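Immunity 23 family protein (Burkholderia dolosa AU0158, PDB 5FFP) is a CdiI immunity protein that probably protects its own cell by neutralising the cognate toxin of contact-dependent growth inhibition. Local coordinates at residues Y76-L79 with C80-F84. Sequence-based numbering, arbitrary orientation.
Sequences YREL and CNRAF
C80 sets its sulfur over the centre of one face of the Y76 ring, one helical turn back: SG lies 3.6 Å from the ring centroid and 14° off the ring normal. The tyrosine has CG anti to its own N (chi1 -178°), which swings the ring alongside the helix and beneath the thiol, while its hydroxyl is hydrogen-bonded beyond the helix to the carbonyl of K128. F113 of strand 110-117 touches Y76, L79 and C80, so this side of the helix faces the three-stranded sheet.

On another side, E78 and R82 form an i to i+4 salt bridge. The glutamate chain bends at chi2, and its OE2 lies at the guanidinium edge, in that plane, 2.9 Å from R82 NE, using its anti lone pair; carboxylate and guanidinium are turned 66° apart. L67 of helix 65-69 touches both side chains, and NH1 of R82 makes a weak, long ion pair with D64.

The carbonyl oxygen of R77 takes two bonds from N81, the backbone N at 2.9 Å and the side-chain ND2 at 3.1 Å, from opposite faces of its plane. Helical geometry ends at F84. These are i to i+4 contacts in the last turns of helix 72-83, an amphipathic helix with Y76, L79 and A83 buried and R77 and N81 exposed, packed on a beta-sheet.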
ATOM      1  N   TYR A  76      11.086  12.029   6.909  1.00 60.04           N
ATOM      2  CA  TYR A  76       9.690  12.225   6.514  1.00 58.12           C
ATOM      3  C   TYR A  76       9.427  11.861   5.049  1.00 59.27           C
ATOM      4  O   TYR A  76       8.373  11.327   4.727  1.00 57.79           O
ATOM      5  CB  TYR A  76       9.277  13.670   6.762  1.00 57.89           C
ATOM      6  CG  TYR A  76       7.832  13.982   6.425  1.00 56.48           C
ATOM      7  CD1 TYR A  76       6.802  13.555   7.247  1.00 54.12           C
ATOM      8  CD2 TYR A  76       7.507  14.717   5.296  1.00 58.31           C
ATOM      9  CE1 TYR A  76       5.482  13.848   6.950  1.00 53.65           C
ATOM     10  CE2 TYR A  76       6.196  15.012   4.985  1.00 57.83           C
ATOM     11  CZ  TYR A  76       5.186  14.570   5.808  1.00 55.48           C
ATOM     12  OH  TYR A  76       3.875  14.868   5.511  1.00 55.86           O
ATOM     13  N   ARG A  77      10.383  12.156   4.175  1.00 62.32           N
ATOM     14  CA  ARG A  77      10.278  11.803   2.761  1.00 64.11           C
ATOM     15  C   ARG A  77      10.359  10.302   2.577  1.00 63.64           C
ATOM     16  O   ARG A  77       9.610   9.732   1.804  1.00 63.28           O
ATOM     17  CB  ARG A  77      11.395  12.460   1.956  1.00 68.08           C
ATOM     18  CG  ARG A  77      11.265  12.261   0.453  1.00 70.51           C
ATOM     19  CD  ARG A  77      12.071  13.295  -0.328  1.00 74.84           C
ATOM     20  NE  ARG A  77      13.498  13.241   0.005  1.00 77.26           N
ATOM     21  CZ  ARG A  77      14.175  14.148   0.716  1.00 78.29           C
ATOM     22  NH1 ARG A  77      13.575  15.234   1.201  1.00 77.24           N
ATOM     23  NH2 ARG A  77      15.472  13.967   0.943  1.00 80.88           N
ATOM     24  N   GLU A  78      11.284   9.668   3.283  1.00 64.26           N
ATOM     25  CA  GLU A  78      11.432   8.221   3.225  1.00 64.33           C
ATOM     26  C   GLU A  78      10.196   7.504   3.809  1.00 61.14           C
ATOM     27  O   GLU A  78       9.808   6.436   3.345  1.00 60.84           O
ATOM     28  CB  GLU A  78      12.723   7.803   3.947  1.00 66.32           C
ATOM     29  CG  GLU A  78      12.952   6.303   4.140  1.00 66.89           C
ATOM     30  CD  GLU A  78      12.775   5.486   2.870  1.00 68.11           C
ATOM     31  OE1 GLU A  78      13.145   5.972   1.775  1.00 70.49           O
ATOM     32  OE2 GLU A  78      12.253   4.344   2.965  1.00 67.38           O
ATOM     33  N   LEU A  79       9.579   8.085   4.829  1.00 58.99           N
ATOM     34  CA  LEU A  79       8.443   7.443   5.486  1.00 56.51           C
ATOM     35  C   LEU A  79       7.180   7.561   4.639  1.00 55.89           C
ATOM     36  O   LEU A  79       6.344   6.650   4.607  1.00 54.60           O
ATOM     37  CB  LEU A  79       8.232   8.065   6.858  1.00 55.11           C
ATOM     38  CG  LEU A  79       9.262   7.591   7.887  1.00 55.87           C
ATOM     39  CD1 LEU A  79       9.392   8.605   9.017  1.00 55.22           C
ATOM     40  CD2 LEU A  79       8.874   6.220   8.419  1.00 55.23           C
ATOM     41  N   CYS A  80       7.060   8.712   3.973  1.00 56.98           N
ATOM     42  CA  CYS A  80       6.022   8.965   2.983  1.00 57.30           C
ATOM     43  C   CYS A  80       6.245   8.122   1.715  1.00 59.14           C
ATOM     44  O   CYS A  80       5.292   7.769   1.032  1.00 59.42           O
ATOM     45  CB  CYS A  80       5.983  10.459   2.645  1.00 58.53           C
ATOM     46  SG  CYS A  80       5.458  11.507   4.027  1.00 56.38           S
ATOM     47  N   ASN A  81       7.502   7.822   1.393  1.00 60.95           N
ATOM     48  CA  ASN A  81       7.814   6.848   0.351  1.00 62.68           C
ATOM     49  C   ASN A  81       7.301   5.464   0.683  1.00 61.14           C
ATOM     50  O   ASN A  81       6.757   4.795  -0.176  1.00 61.48           O
ATOM     51  CB  ASN A  81       9.315   6.742   0.109  1.00 65.31           C
ATOM     52  CG  ASN A  81       9.747   7.453  -1.141  1.00 68.68           C
ATOM     53  OD1 ASN A  81      10.077   6.817  -2.146  1.00 70.75           O
ATOM     54  ND2 ASN A  81       9.715   8.781  -1.107  1.00 69.49           N
ATOM     55  N   ARG A  82       7.495   5.034   1.924  1.00 59.83           N
ATOM     56  CA  ARG A  82       7.087   3.696   2.334  1.00 59.22           C
ATOM     57  C   ARG A  82       5.583   3.554   2.367  1.00 57.79           C
ATOM     58  O   ARG A  82       5.047   2.503   2.010  1.00 58.00           O
ATOM     59  CB  ARG A  82       7.652   3.357   3.707  1.00 58.96           C
ATOM     60  CG  ARG A  82       9.137   3.064   3.695  1.00 61.80           C
ATOM     61  CD  ARG A  82       9.654   2.665   5.077  1.00 62.12           C
ATOM     62  NE  ARG A  82      11.114   2.761   5.139  1.00 65.03           N
ATOM     63  CZ  ARG A  82      11.869   2.423   6.176  1.00 66.27           C
ATOM     64  NH1 ARG A  82      11.322   1.937   7.283  1.00 65.30           N
ATOM     65  NH2 ARG A  82      13.178   2.576   6.101  1.00 69.18           N
ATOM     66  N   ALA A  83       4.920   4.621   2.801  1.00 56.83           N
ATOM     67  CA  ALA A  83       3.492   4.641   2.979  1.00 55.87           C
ATOM     68  C   ALA A  83       2.757   4.750   1.655  1.00 57.45           C
ATOM     69  O   ALA A  83       1.654   4.216   1.501  1.00 57.10           O
ATOM     70  CB  ALA A  83       3.120   5.811   3.870  1.00 55.04           C
ATOM     71  N   PHE A  84       3.355   5.474   0.717  1.00 59.45           N
ATOM     72  CA  PHE A  84       2.734   5.748  -0.572  1.00 61.85           C
ATOM     73  C   PHE A  84       3.712   5.469  -1.702  1.00 64.55           C
ATOM     74  O   PHE A  84       4.150   6.387  -2.413  1.00 66.63           O
ATOM     75  CB  PHE A  84       2.251   7.190  -0.616  1.00 62.51           C
ATOM     76  CG  PHE A  84       1.310   7.524   0.487  1.00 60.61           C
ATOM     77  CD1 PHE A  84      -0.038   7.214   0.381  1.00 60.71           C
ATOM     78  CD2 PHE A  84       1.781   8.107   1.653  1.00 59.04           C
ATOM     79  CE1 PHE A  84      -0.903   7.507   1.414  1.00 59.54           C
ATOM     80  CE2 PHE A  84       0.922   8.409   2.687  1.00 57.66           C
ATOM     81  CZ  PHE A  84      -0.423   8.110   2.571  1.00 57.91           C
TER